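Local coordinates for biliverdin reductase (Synechocystis sp., PDB 5B3T), which probably reduces biliverdin, a tetrapyrrole of the heme-degrading pathway, to bilirubin with NAD(P)H as the electron donor, at residues 180-185 with 222-227; 202-207 with 323-328; 156-161 with 249-254; 218-223 with 236-241. All blocks are in the same frame, centred on the assembly; numbering follows the deposited sequence.

Contact 1 of 4, residues 180-185 with 222-227; sequences FPLVAA and ATAYLQ
Leu182 lays its isobutyl group over the methyl of Ala222, and this apolar contact carries most of the meeting. The branch point comes closest, with Leu182 CG 3.5 Å from Ala222 CB. Leu182 CD1 touches Ala222 CB at 3.6 Å and reaches on to Ala224 CB at 3.9 Å. Leu182 CD2 turns to the carbonyl Ala222 O, 3.8 Å away. CG lies anti to the carbonyl carbon (chi1 -78°), which directs the branch at the strand. Pro181 adds a looser touch, its CB 4.3 Å from Ala222 CB. The small side chains of Ala222 and Ala224 let the leucine lie close to the strand.

One backbone bond shapes segment 180-185. Phe180 to Val183 form a type I turn, closed by Val183 N on Phe180 O at 3.2 Å. Leu182 is the N-cap of helix 183-189, so the apolar contact is made where the helix begins. Leu182 also rests on Tyr238 of the next strand, and Phe180 packs on helix 309-325. The arrangement is that of a helix start packed on one face of an open beta sheet, here in the C-terminal alpha/beta domain of the Gfo/Idh/MocA family.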
loop_
_atom_site.group_PDB
_atom_site.type_symbol
_atom_site.label_atom_id
_atom_site.label_comp_id
_atom_site.label_asym_id
_atom_site.label_seq_id
_atom_site.Cartn_x
_atom_site.Cartn_y
_atom_site.Cartn_z
ATOM N N PHE A 180 -5.598 -3.949 11.184
ATOM C CA PHE A 180 -4.338 -4.363 11.789
ATOM C C PHE A 180 -3.242 -3.352 11.464
ATOM O O PHE A 180 -2.924 -3.153 10.283
ATOM C CB PHE A 180 -3.943 -5.754 11.300
ATOM C CG PHE A 180 -2.739 -6.323 11.998
ATOM C CD1 PHE A 180 -2.659 -6.318 13.383
ATOM C CD2 PHE A 180 -1.695 -6.871 11.275
ATOM C CE1 PHE A 180 -1.553 -6.840 14.033
ATOM C CE2 PHE A 180 -0.588 -7.398 11.919
ATOM C CZ PHE A 180 -0.518 -7.382 13.300
ATOM N N PRO A 181 -2.644 -2.702 12.468
ATOM C CA PRO A 181 -1.777 -1.544 12.188
ATOM C C PRO A 181 -0.541 -1.860 11.360
ATOM O O PRO A 181 -0.007 -0.950 10.714
ATOM C CB PRO A 181 -1.390 -1.051 13.590
ATOM C CG PRO A 181 -2.474 -1.566 14.488
ATOM C CD PRO A 181 -2.869 -2.892 13.910
ATOM N N LEU A 182 -0.067 -3.103 11.349
ATOM C CA LEU A 182 1.173 -3.447 10.668
ATOM C C LEU A 182 0.973 -3.881 9.221
ATOM O O LEU A 182 1.934 -4.328 8.588
ATOM C CB LEU A 182 1.907 -4.546 11.439
ATOM C CG LEU A 182 2.669 -4.101 12.686
ATOM C CD1 LEU A 182 3.001 -5.296 13.566
ATOM C CD2 LEU A 182 3.934 -3.350 12.292
ATOM N N VAL A 183 -0.238 -3.743 8.676
ATOM C CA VAL A 183 -0.516 -4.253 7.333
ATOM C C VAL A 183 0.396 -3.594 6.304
ATOM O O VAL A 183 1.027 -4.271 5.481
ATOM C CB VAL A 183 -2.001 -4.052 6.982
ATOM C CG1 VAL A 183 -2.213 -4.187 5.481
ATOM C CG2 VAL A 183 -2.860 -5.057 7.737
ATOM N N ALA A 184 0.488 -2.262 6.338
ATOM C CA ALA A 184 1.273 -1.556 5.330
ATOM C C ALA A 184 2.767 -1.794 5.517
ATOM O O ALA A 184 3.492 -2.011 4.540
ATOM C CB ALA A 184 0.957 -0.061 5.371
ATOM N N ALA A 185 3.244 -1.757 6.763
ATOM C CA ALA A 185 4.668 -1.954 7.010
ATOM C C ALA A 185 5.106 -3.360 6.619
ATOM O O ALA A 185 6.183 -3.543 6.037
ATOM C CB ALA A 185 4.990 -1.677 8.478
ATOM N N ALA A 222 2.833 -1.196 17.508
ATOM C CA ALA A 222 2.829 -2.561 17.004
ATOM C C ALA A 222 4.238 -2.926 16.570
ATOM O O ALA A 222 4.875 -2.179 15.820
ATOM C CB ALA A 222 1.847 -2.720 15.844
ATOM N N THR A 223 4.722 -4.069 17.049
ATOM C CA THR A 223 6.082 -4.519 16.798
ATOM C C THR A 223 6.041 -5.939 16.264
ATOM O O THR A 223 5.341 -6.791 16.819
ATOM C CB THR A 223 6.928 -4.462 18.075
ATOM O OG1 THR A 223 6.277 -5.212 19.109
ATOM C CG2 THR A 223 7.099 -3.027 18.540
ATOM N N ALA A 224 6.785 -6.193 15.191
ATOM C CA ALA A 224 6.899 -7.526 14.617
ATOM C C ALA A 224 8.369 -7.845 14.409
ATOM O O ALA A 224 9.104 -7.048 13.815
ATOM C CB ALA A 224 6.135 -7.634 13.293
ATOM N N TYR A 225 8.796 -9.004 14.902
ATOM C CA TYR A 225 10.174 -9.459 14.769
ATOM C C TYR A 225 10.176 -10.721 13.918
ATOM O O TYR A 225 9.596 -11.741 14.308
ATOM C CB TYR A 225 10.797 -9.692 16.147
ATOM C CG TYR A 225 10.694 -8.464 17.025
ATOM C CD1 TYR A 225 11.452 -7.330 16.757
ATOM C CD2 TYR A 225 9.819 -8.425 18.102
ATOM C CE1 TYR A 225 11.352 -6.198 17.546
ATOM C CE2 TYR A 225 9.713 -7.296 18.899
ATOM C CZ TYR A 225 10.484 -6.187 18.615
ATOM O OH TYR A 225 10.384 -5.062 19.402
ATOM N N LEU A 226 10.811 -10.640 12.752
ATOM C CA LEU A 226 10.684 -11.645 11.708
ATOM C C LEU A 226 12.012 -12.350 11.481
ATOM O O LEU A 226 13.077 -11.724 11.516
ATOM C CB LEU A 226 10.224 -11.015 10.390
ATOM C CG LEU A 226 8.991 -10.111 10.401
ATOM C CD1 LEU A 226 8.756 -9.534 9.015
ATOM C CD2 LEU A 226 7.763 -10.866 10.875
ATOM N N GLN A 227 11.938 -13.653 11.233
ATOM C CA GLN A 227 13.086 -14.435 10.798
ATOM C C GLN A 227 12.791 -14.996 9.416
ATOM O O GLN A 227 11.791 -15.698 9.225
ATOM C CB GLN A 227 13.412 -15.549 11.793
ATOM C CG GLN A 227 13.796 -15.019 13.161
ATOM C CD GLN A 227 14.223 -16.108 14.120
ATOM O OE1 GLN A 227 13.809 -16.125 15.278
ATOM N NE2 GLN A 227 15.059 -17.021 13.644
#

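Contact 2 of 4, residues 202-207 with 323-328; sequences VDAQCR and QACGYK
Ala324, in the last turn of helix 309-325, turns its methyl toward strand 199-210. Its CB lies 4.1 Å from Ala204 CB and 4.2 Å from Val202 CG1. The carbonyl of Ala324 faces the same strand. Water 1 bridges there, accepting from Ala204 N at 3.1 Å and donating to Ala324 O.

Cys325 comes next and brings its sulfur onto the strand. SG stands anti to the carbonyl carbon (chi1 -85°). From there Cys325 SG meets Ala204 CB at 3.5 Å and Cys206 CB at 3.8 Å, so it sits between the two side chains that flank Gln205. The thiol is used here as an apolar group. Phe180 packs on Cys325 as well. The carbonyl of Cys325 is tied to the strand by water 2, which donates to Cys325 O and accepts from Cys206 N at 3.0 Å. The two waters thus serve N-H groups of strand 199-210, an edge strand of the eight-stranded sheet within this chain.

Gly326 ends the helix in a Schellman motif. Its phi is positive (66°), and Gly326 N bonds back to Gln323 O at 3.2 Å. Tyr327 points its CB back toward the strand, and its ring meets that of Phe180.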
loop_
_atom_site.group_PDB
_atom_site.type_symbol
_atom_site.label_atom_id
_atom_site.label_comp_id
_atom_site.label_asym_id
_atom_site.label_seq_id
_atom_site.Cartn_x
_atom_site.Cartn_y
_atom_site.Cartn_z
ATOM N N VAL A 202 7.849 -15.688 13.253
ATOM C CA VAL A 202 7.265 -14.390 13.572
ATOM C C VAL A 202 6.997 -14.310 15.066
ATOM O O VAL A 202 6.468 -15.254 15.658
ATOM C CB VAL A 202 5.954 -14.139 12.794
ATOM C CG1 VAL A 202 5.363 -12.792 13.155
ATOM C CG2 VAL A 202 6.171 -14.237 11.305
ATOM N N ASP A 203 7.362 -13.180 15.674
ATOM C CA ASP A 203 6.859 -12.767 16.979
ATOM C C ASP A 203 6.346 -11.346 16.824
ATOM O O ASP A 203 7.038 -10.499 16.250
ATOM C CB ASP A 203 7.935 -12.828 18.073
ATOM C CG ASP A 203 8.656 -14.159 18.107
ATOM O OD1 ASP A 203 8.019 -15.167 18.469
ATOM O OD2 ASP A 203 9.865 -14.191 17.786
ATOM N N ALA A 204 5.138 -11.083 17.317
ATOM C CA ALA A 204 4.529 -9.774 17.139
ATOM C C ALA A 204 3.720 -9.414 18.374
ATOM O O ALA A 204 3.106 -10.282 19.001
ATOM C CB ALA A 204 3.638 -9.734 15.893
ATOM N N GLN A 205 3.736 -8.127 18.721
ATOM C CA GLN A 205 2.936 -7.581 19.806
ATOM C C GLN A 205 2.253 -6.309 19.324
ATOM O O GLN A 205 2.790 -5.572 18.492
ATOM C CB GLN A 205 3.782 -7.273 21.055
ATOM C CG GLN A 205 4.512 -8.475 21.648
ATOM C CD GLN A 205 5.782 -8.822 20.892
ATOM O OE1 GLN A 205 6.404 -7.959 20.274
ATOM N NE2 GLN A 205 6.169 -10.092 20.932
ATOM N N CYS A 206 1.060 -6.056 19.856
ATOM C CA CYS A 206 0.278 -4.885 19.481
ATOM C C CYS A 206 -0.348 -4.295 20.735
ATOM O O CYS A 206 -1.091 -4.984 21.441
ATOM C CB CYS A 206 -0.798 -5.251 18.453
ATOM S SG CYS A 206 -1.453 -3.852 17.519
ATOM N N ARG A 207 -0.047 -3.029 21.009
ATOM C CA ARG A 207 -0.565 -2.323 22.172
ATOM C C ARG A 207 -1.349 -1.102 21.712
ATOM O O ARG A 207 -0.888 -0.355 20.843
ATOM C CB ARG A 207 0.570 -1.903 23.114
ATOM C CG ARG A 207 0.105 -1.048 24.281
ATOM C CD ARG A 207 1.223 -0.747 25.267
ATOM N NE ARG A 207 0.719 0.021 26.404
ATOM C CZ ARG A 207 1.452 0.388 27.451
ATOM N NH1 ARG A 207 2.735 0.061 27.514
ATOM N NH2 ARG A 207 0.900 1.084 28.435
ATOM N N GLN A 323 -2.024 -13.118 13.723
ATOM C CA GLN A 323 -2.203 -14.332 14.512
ATOM C C GLN A 323 -1.236 -14.369 15.687
ATOM O O GLN A 323 -1.613 -14.746 16.802
ATOM C CB GLN A 323 -2.020 -15.554 13.611
ATOM C CG GLN A 323 -2.196 -16.895 14.294
ATOM C CD GLN A 323 -1.953 -18.053 13.342
ATOM O OE1 GLN A 323 -0.977 -18.060 12.592
ATOM N NE2 GLN A 323 -2.845 -19.035 13.363
ATOM N N ALA A 324 0.017 -13.963 15.460
ATOM C CA ALA A 324 0.986 -13.890 16.549
ATOM C C ALA A 324 0.613 -12.820 17.567
ATOM O O ALA A 324 1.017 -12.908 18.732
ATOM C CB ALA A 324 2.383 -13.622 15.991
ATOM N N CYS A 325 -0.147 -11.806 17.147
ATOM C CA CYS A 325 -0.567 -10.728 18.032
ATOM C C CYS A 325 -1.813 -11.065 18.837
ATOM O O CYS A 325 -2.136 -10.330 19.777
ATOM C CB CYS A 325 -0.841 -9.453 17.223
ATOM S SG CYS A 325 0.590 -8.421 16.866
ATOM N N GLY A 326 -2.521 -12.138 18.493
ATOM C CA GLY A 326 -3.863 -12.307 19.005
ATOM C C GLY A 326 -4.828 -11.270 18.484
ATOM O O GLY A 326 -5.868 -11.034 19.102
ATOM N N TYR A 327 -4.502 -10.634 17.362
ATOM C CA TYR A 327 -5.330 -9.567 16.826
ATOM C C TYR A 327 -6.550 -10.139 16.116
ATOM O O TYR A 327 -6.490 -11.204 15.493
ATOM C CB TYR A 327 -4.529 -8.689 15.862
ATOM C CG TYR A 327 -5.292 -7.474 15.380
ATOM C CD1 TYR A 327 -5.283 -6.292 16.108
ATOM C CD2 TYR A 327 -6.024 -7.511 14.199
ATOM C CE1 TYR A 327 -5.982 -5.180 15.675
ATOM C CE2 TYR A 327 -6.727 -6.404 13.758
ATOM C CZ TYR A 327 -6.701 -5.242 14.500
ATOM O OH TYR A 327 -7.399 -4.140 14.062
ATOM N N LYS A 328 -7.658 -9.408 16.211
ATOM C CA LYS A 328 -8.954 -9.829 15.679
ATOM C C LYS A 328 -9.365 -11.197 16.214
ATOM O O LYS A 328 -10.524 -11.408 16.570
ATOM C CB LYS A 328 -8.942 -9.852 14.146
ATOM C CG LYS A 328 -10.178 -9.218 13.526
ATOM C CD LYS A 328 -10.508 -9.820 12.169
ATOM C CE LYS A 328 -9.500 -9.414 11.109
ATOM N NZ LYS A 328 -10.018 -9.679 9.737
HETATM O O HOH W 1 4.184 -13.320 19.160
HETATM O O HOH W 2 0.015 -8.500 21.350
#

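Contact 3 of 4, residues 156-161 with 249-254; sequences ARYSTI and RIFTLH. With PO4 (phosphate ion), chain D.
Ala156 faces Leu253 in a non-hydrogen-bonded pair, its CB 4.0 Å from Leu253 CG. Arg157 then makes a hydrogen-bonded pair with Thr252. Arg157 N reaches Thr252 O at 2.7 Å, and Thr252 N returns a nearly straight bond to Arg157 O (173°). The guanidinium of Arg157 turns to Glu235 in a salt bridge.

Tyr158 and Phe251 form a non-hydrogen-bonded pair, so both side chains rise from the same face. Their rings make an offset stack, with centroids 4.7 Å apart and planes at 19°. Tyr158 CB lies over the Phe251 face as a CH-pi contact, 4.1 Å from the ring centroid. CG anti to the backbone N (chi1 172°) turns the Tyr158 ring so that Ile250 O lies in its plane, 3.4 Å from Tyr158 CD1. On this face Tyr158 touches Ala185 and Phe251 touches Ile189, both on helix 183-189.

Ser159 pairs with Ile250 through Ser159 N to Ile250 O at 2.9 Å and the return bond from Ile250 N. Its hydroxyl bonds to Glu248.

Thr160 stands beside Arg249, whose guanidinium meets a phosphate at its edge. Arg249 NE bonds PO4 O4 at 2.7 Å and Arg249 NH2 bonds PO4 O2 at 2.9 Å. Arg249 NH1 makes a salt bridge with Glu265. The phosphate probably comes from the crystallisation liquor. The whole is an antiparallel strand pair inside the large mixed sheet of the C-terminal alpha/beta domain.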
loop_
_atom_site.group_PDB
_atom_site.type_symbol
_atom_site.label_atom_id
_atom_site.label_comp_id
_atom_site.label_asym_id
_atom_site.label_seq_id
_atom_site.Cartn_x
_atom_site.Cartn_y
_atom_site.Cartn_z
ATOM N N ALA A 156 17.856 -6.120 9.514
ATOM C CA ALA A 156 17.142 -4.988 8.947
ATOM C C ALA A 156 16.170 -4.442 9.980
ATOM O O ALA A 156 15.622 -5.190 10.795
ATOM C CB ALA A 156 16.383 -5.366 7.669
ATOM N N ARG A 157 15.959 -3.129 9.938
ATOM C CA ARG A 157 15.029 -2.478 10.848
ATOM C C ARG A 157 14.238 -1.428 10.086
ATOM O O ARG A 157 14.820 -0.536 9.460
ATOM C CB ARG A 157 15.754 -1.837 12.037
ATOM C CG ARG A 157 14.810 -1.225 13.060
ATOM C CD ARG A 157 15.528 -0.880 14.351
ATOM N NE ARG A 157 14.604 -0.873 15.482
ATOM C CZ ARG A 157 13.938 0.203 15.883
ATOM N NH1 ARG A 157 14.108 1.353 15.249
ATOM N NH2 ARG A 157 13.112 0.131 16.917
ATOM N N TYR A 158 12.915 -1.547 10.142
ATOM C CA TYR A 158 11.991 -0.633 9.477
ATOM C C TYR A 158 11.042 -0.102 10.542
ATOM O O TYR A 158 10.188 -0.841 11.043
ATOM C CB TYR A 158 11.243 -1.352 8.348
ATOM C CG TYR A 158 10.123 -0.573 7.692
ATOM C CD1 TYR A 158 10.207 0.802 7.509
ATOM C CD2 TYR A 158 8.988 -1.226 7.228
ATOM C CE1 TYR A 158 9.179 1.505 6.901
ATOM C CE2 TYR A 158 7.959 -0.534 6.619
ATOM C CZ TYR A 158 8.059 0.830 6.458
ATOM O OH TYR A 158 7.032 1.516 5.851
ATOM N N SER A 159 11.202 1.169 10.903
ATOM C CA SER A 159 10.455 1.760 12.005
ATOM C C SER A 159 9.780 3.042 11.544
ATOM O O SER A 159 10.436 3.930 10.988
ATOM C CB SER A 159 11.369 2.047 13.201
ATOM O OG SER A 159 10.642 2.651 14.255
ATOM N N THR A 160 8.475 3.134 11.784
ATOM C CA THR A 160 7.685 4.325 11.497
ATOM C C THR A 160 6.988 4.736 12.787
ATOM O O THR A 160 6.082 4.039 13.255
ATOM C CB THR A 160 6.667 4.063 10.387
ATOM O OG1 THR A 160 7.322 3.448 9.271
ATOM C CG2 THR A 160 6.035 5.366 9.930
ATOM N N ILE A 161 7.413 5.854 13.367
ATOM C CA ILE A 161 6.795 6.400 14.570
ATOM C C ILE A 161 6.348 7.821 14.261
ATOM O O ILE A 161 7.158 8.654 13.838
ATOM C CB ILE A 161 7.745 6.368 15.775
ATOM C CG1 ILE A 161 7.972 4.924 16.227
ATOM C CG2 ILE A 161 7.179 7.200 16.916
ATOM C CD1 ILE A 161 8.914 4.784 17.401
ATOM N N ARG A 249 11.349 7.726 10.985
ATOM C CA ARG A 249 11.105 7.105 9.680
ATOM C C ARG A 249 12.433 6.510 9.223
ATOM O O ARG A 249 13.211 7.164 8.523
ATOM C CB ARG A 249 10.550 8.100 8.661
ATOM C CG ARG A 249 9.070 8.402 8.821
ATOM C CD ARG A 249 8.451 8.822 7.492
ATOM N NE ARG A 249 9.024 10.063 6.975
ATOM C CZ ARG A 249 9.196 10.324 5.683
ATOM N NH1 ARG A 249 8.845 9.428 4.770
ATOM N NH2 ARG A 249 9.723 11.480 5.302
ATOM N N ILE A 250 12.683 5.263 9.617
ATOM C CA ILE A 250 13.962 4.602 9.392
ATOM C C ILE A 250 13.728 3.299 8.640
ATOM O O ILE A 250 12.797 2.548 8.953
ATOM C CB ILE A 250 14.701 4.332 10.721
ATOM C CG1 ILE A 250 14.986 5.642 11.454
ATOM C CG2 ILE A 250 15.995 3.576 10.478
ATOM C CD1 ILE A 250 15.927 6.563 10.723
ATOM N N PHE A 251 14.575 3.039 7.645
ATOM C CA PHE A 251 14.634 1.745 6.963
ATOM C C PHE A 251 16.116 1.428 6.780
ATOM O O PHE A 251 16.775 1.994 5.902
ATOM C CB PHE A 251 13.888 1.773 5.631
ATOM C CG PHE A 251 13.458 0.412 5.141
ATOM C CD1 PHE A 251 14.082 -0.741 5.593
ATOM C CD2 PHE A 251 12.420 0.289 4.230
ATOM C CE1 PHE A 251 13.685 -1.985 5.143
ATOM C CE2 PHE A 251 12.018 -0.956 3.778
ATOM C CZ PHE A 251 12.651 -2.093 4.236
ATOM N N THR A 252 16.635 0.536 7.617
ATOM C CA THR A 252 18.048 0.180 7.619
ATOM C C THR A 252 18.191 -1.304 7.322
ATOM O O THR A 252 17.455 -2.122 7.880
ATOM C CB THR A 252 18.693 0.514 8.967
ATOM O OG1 THR A 252 18.540 1.913 9.233
ATOM C CG2 THR A 252 20.177 0.162 8.957
ATOM N N LEU A 253 19.133 -1.646 6.444
ATOM C CA LEU A 253 19.429 -3.033 6.104
ATOM C C LEU A 253 20.935 -3.244 6.185
ATOM O O LEU A 253 21.698 -2.563 5.492
ATOM C CB LEU A 253 18.901 -3.390 4.709
ATOM C CG LEU A 253 17.404 -3.153 4.460
ATOM C CD1 LEU A 253 17.156 -1.788 3.830
ATOM C CD2 LEU A 253 16.794 -4.260 3.608
ATOM N N HIS A 254 21.356 -4.186 7.027
ATOM C CA HIS A 254 22.766 -4.484 7.240
ATOM C C HIS A 254 23.128 -5.760 6.491
ATOM O O HIS A 254 22.502 -6.805 6.700
ATOM C CB HIS A 254 23.080 -4.644 8.728
ATOM C CG HIS A 254 22.877 -3.399 9.536
ATOM N ND1 HIS A 254 23.751 -2.335 9.494
ATOM C CD2 HIS A 254 21.916 -3.063 10.429
ATOM C CE1 HIS A 254 23.328 -1.390 10.316
ATOM N NE2 HIS A 254 22.217 -1.806 10.894
HETATM P P PO4 D . 9.794 13.615 8.338
HETATM O O1 PO4 D . 11.166 14.149 8.677
HETATM O O2 PO4 D . 9.510 13.858 6.875
HETATM O O3 PO4 D . 8.757 14.321 9.178
HETATM O O4 PO4 D . 9.746 12.132 8.620
#

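Contact 4 of 4, residues 218-223 with 236-241; sequences RACLAT and VIYGKG
Cys220 and Tyr238 meet beside the backbone ladder of a beta hairpin. Cys220 SG comes to the edge of the ring, 3.9 Å from Tyr238 CE1 and 81° off the ring normal, a sulfur-aromatic contact. Cys220 SG lies between the backbone N and the carbonyl carbon (chi1 70°), which places it between the Tyr238 edge and Lys240 CG, 4.0 Å from the latter.

Lys240 runs extended past CG, and its NZ donates to Tyr238 OH at 3.1 Å. The amine has further partners: a hydrogen bond to Thr172 O and cation-pi contacts with Tyr173 and Phe178. Together these fix where it sits. The side chain of Lys240 lies about 7 Å from those of Asn84 and Trp171, which bind NADP(+). The backbone of Lys240 pairs with Cys220 through two bonds, Cys220 N to Lys240 O at 2.9 Å and Lys240 N to Cys220 O. Tyr238 and Ala222 form the next hydrogen-bonded pair, with Ala222 N to Tyr238 O at 2.8 Å.

On the other face Ile237 lies alongside Thr223, its CD1 3.7 Å from Thr223 CG2. Gly241 pairs with Ala219; at its phi of 125° a CB would run into Ala219 CA and Arg218 O.

Arg218 and Ala219 both face Trp209 in a classic beta bulge. Strand 199-210 flanks the hairpin on one side and strand 153-163 on the other, while helix 183-189 packs on Val236.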
loop_
_atom_site.group_PDB
_atom_site.type_symbol
_atom_site.label_atom_id
_atom_site.label_comp_id
_atom_site.label_asym_id
_atom_site.label_seq_id
_atom_site.Cartn_x
_atom_site.Cartn_y
_atom_site.Cartn_z
ATOM N N ARG A 218 -6.205 6.327 20.721
ATOM C CA ARG A 218 -5.433 7.557 20.702
ATOM C C ARG A 218 -3.954 7.312 20.465
ATOM O O ARG A 218 -3.221 8.264 20.185
ATOM C CB ARG A 218 -5.625 8.333 22.011
ATOM C CG ARG A 218 -5.124 7.626 23.253
ATOM C CD ARG A 218 -5.412 8.459 24.494
ATOM N NE ARG A 218 -4.621 8.020 25.638
ATOM C CZ ARG A 218 -3.463 8.568 25.989
ATOM N NH1 ARG A 218 -2.970 9.578 25.285
ATOM N NH2 ARG A 218 -2.800 8.112 27.042
ATOM N N ALA A 219 -3.504 6.066 20.577
ATOM C CA ALA A 219 -2.139 5.697 20.242
ATOM C C ALA A 219 -2.093 4.194 20.027
ATOM O O ALA A 219 -2.900 3.448 20.590
ATOM C CB ALA A 219 -1.147 6.110 21.338
ATOM N N CYS A 220 -1.149 3.761 19.197
ATOM C CA CYS A 220 -0.884 2.345 19.013
ATOM C C CYS A 220 0.612 2.141 18.840
ATOM O O CYS A 220 1.315 2.997 18.294
ATOM C CB CYS A 220 -1.640 1.762 17.806
ATOM S SG CYS A 220 -1.056 2.314 16.186
ATOM N N LEU A 221 1.093 1.006 19.334
ATOM C CA LEU A 221 2.470 0.577 19.119
ATOM C C LEU A 221 2.436 -0.892 18.740
ATOM O O LEU A 221 2.037 -1.735 19.550
ATOM C CB LEU A 221 3.336 0.794 20.362
ATOM C CG LEU A 221 4.752 0.219 20.258
ATOM C CD1 LEU A 221 5.503 0.831 19.081
ATOM C CD2 LEU A 221 5.519 0.422 21.555
ATOM N N ALA A 222 2.833 -1.196 17.508
ATOM C CA ALA A 222 2.829 -2.561 17.004
ATOM C C ALA A 222 4.238 -2.926 16.570
ATOM O O ALA A 222 4.875 -2.179 15.820
ATOM C CB ALA A 222 1.847 -2.720 15.844
ATOM N N THR A 223 4.722 -4.069 17.049
ATOM C CA THR A 223 6.082 -4.519 16.798
ATOM C C THR A 223 6.041 -5.939 16.264
ATOM O O THR A 223 5.341 -6.791 16.819
ATOM C CB THR A 223 6.928 -4.462 18.075
ATOM O OG1 THR A 223 6.277 -5.212 19.109
ATOM C CG2 THR A 223 7.099 -3.027 18.540
ATOM N N VAL A 236 10.164 -4.778 12.544
ATOM C CA VAL A 236 9.177 -3.941 11.870
ATOM C C VAL A 236 8.333 -3.260 12.938
ATOM O O VAL A 236 7.615 -3.932 13.687
ATOM C CB VAL A 236 8.291 -4.751 10.908
ATOM C CG1 VAL A 236 7.320 -3.837 10.184
ATOM C CG2 VAL A 236 9.149 -5.515 9.911
ATOM N N ILE A 237 8.416 -1.933 13.003
ATOM C CA ILE A 237 7.842 -1.146 14.089
ATOM C C ILE A 237 6.867 -0.135 13.502
ATOM O O ILE A 237 7.202 0.575 12.546
ATOM C CB ILE A 237 8.935 -0.426 14.902
ATOM C CG1 ILE A 237 10.104 -1.370 15.196
ATOM C CG2 ILE A 237 8.361 0.136 16.195
ATOM C CD1 ILE A 237 9.739 -2.559 16.060
ATOM N N TYR A 238 5.668 -0.061 14.079
ATOM C CA TYR A 238 4.670 0.922 13.669
ATOM C C TYR A 238 4.052 1.537 14.913
ATOM O O TYR A 238 3.383 0.843 15.684
ATOM C CB TYR A 238 3.582 0.296 12.789
ATOM C CG TYR A 238 2.559 1.294 12.280
ATOM C CD1 TYR A 238 1.418 1.593 13.017
ATOM C CD2 TYR A 238 2.737 1.937 11.063
ATOM C CE1 TYR A 238 0.485 2.506 12.555
ATOM C CE2 TYR A 238 1.810 2.848 10.592
ATOM C CZ TYR A 238 0.687 3.128 11.342
ATOM O OH TYR A 238 -0.239 4.035 10.876
ATOM N N GLY A 239 4.268 2.836 15.097
ATOM C CA GLY A 239 3.665 3.552 16.203
ATOM C C GLY A 239 3.145 4.914 15.796
ATOM O O GLY A 239 3.761 5.598 14.974
ATOM N N LYS A 240 2.005 5.316 16.351
ATOM C CA LYS A 240 1.478 6.651 16.116
ATOM C C LYS A 240 0.539 7.006 17.256
ATOM O O LYS A 240 -0.003 6.129 17.933
ATOM C CB LYS A 240 0.757 6.759 14.766
ATOM C CG LYS A 240 -0.572 6.022 14.686
ATOM C CD LYS A 240 -1.204 6.208 13.312
ATOM C CE LYS A 240 -2.427 5.329 13.135
ATOM N NZ LYS A 240 -2.896 5.330 11.721
ATOM N N GLY A 241 0.358 8.305 17.466
ATOM C CA GLY A 241 -0.577 8.751 18.477
ATOM C C GLY A 241 -0.007 9.678 19.528
ATOM O O GLY A 241 1.079 10.242 19.362
#

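Contacts 1 and 4 are buried, contact 3 partly so, and contact 2 lies at the surface. All four reach the same mixed sheet. Contacts 3 and 4 are antiparallel strand pairs held by backbone hydrogen bonds. Contacts 1 and 2 set a helix end on a strand: the start of helix 183-189 in contact 1, the end of helix 309-325 in contact 2. The buried one rests on apolar side chains, while the surface one adds bridging waters. Contacts 1 and 4 share Ala222 and Thr223. Strand 233-241 of contact 4 lies next to strand 153-163 of contact 3, joined by probable hydrogen bonds from Ile237 N to Tyr158 O and Gly239 N to Thr160 O.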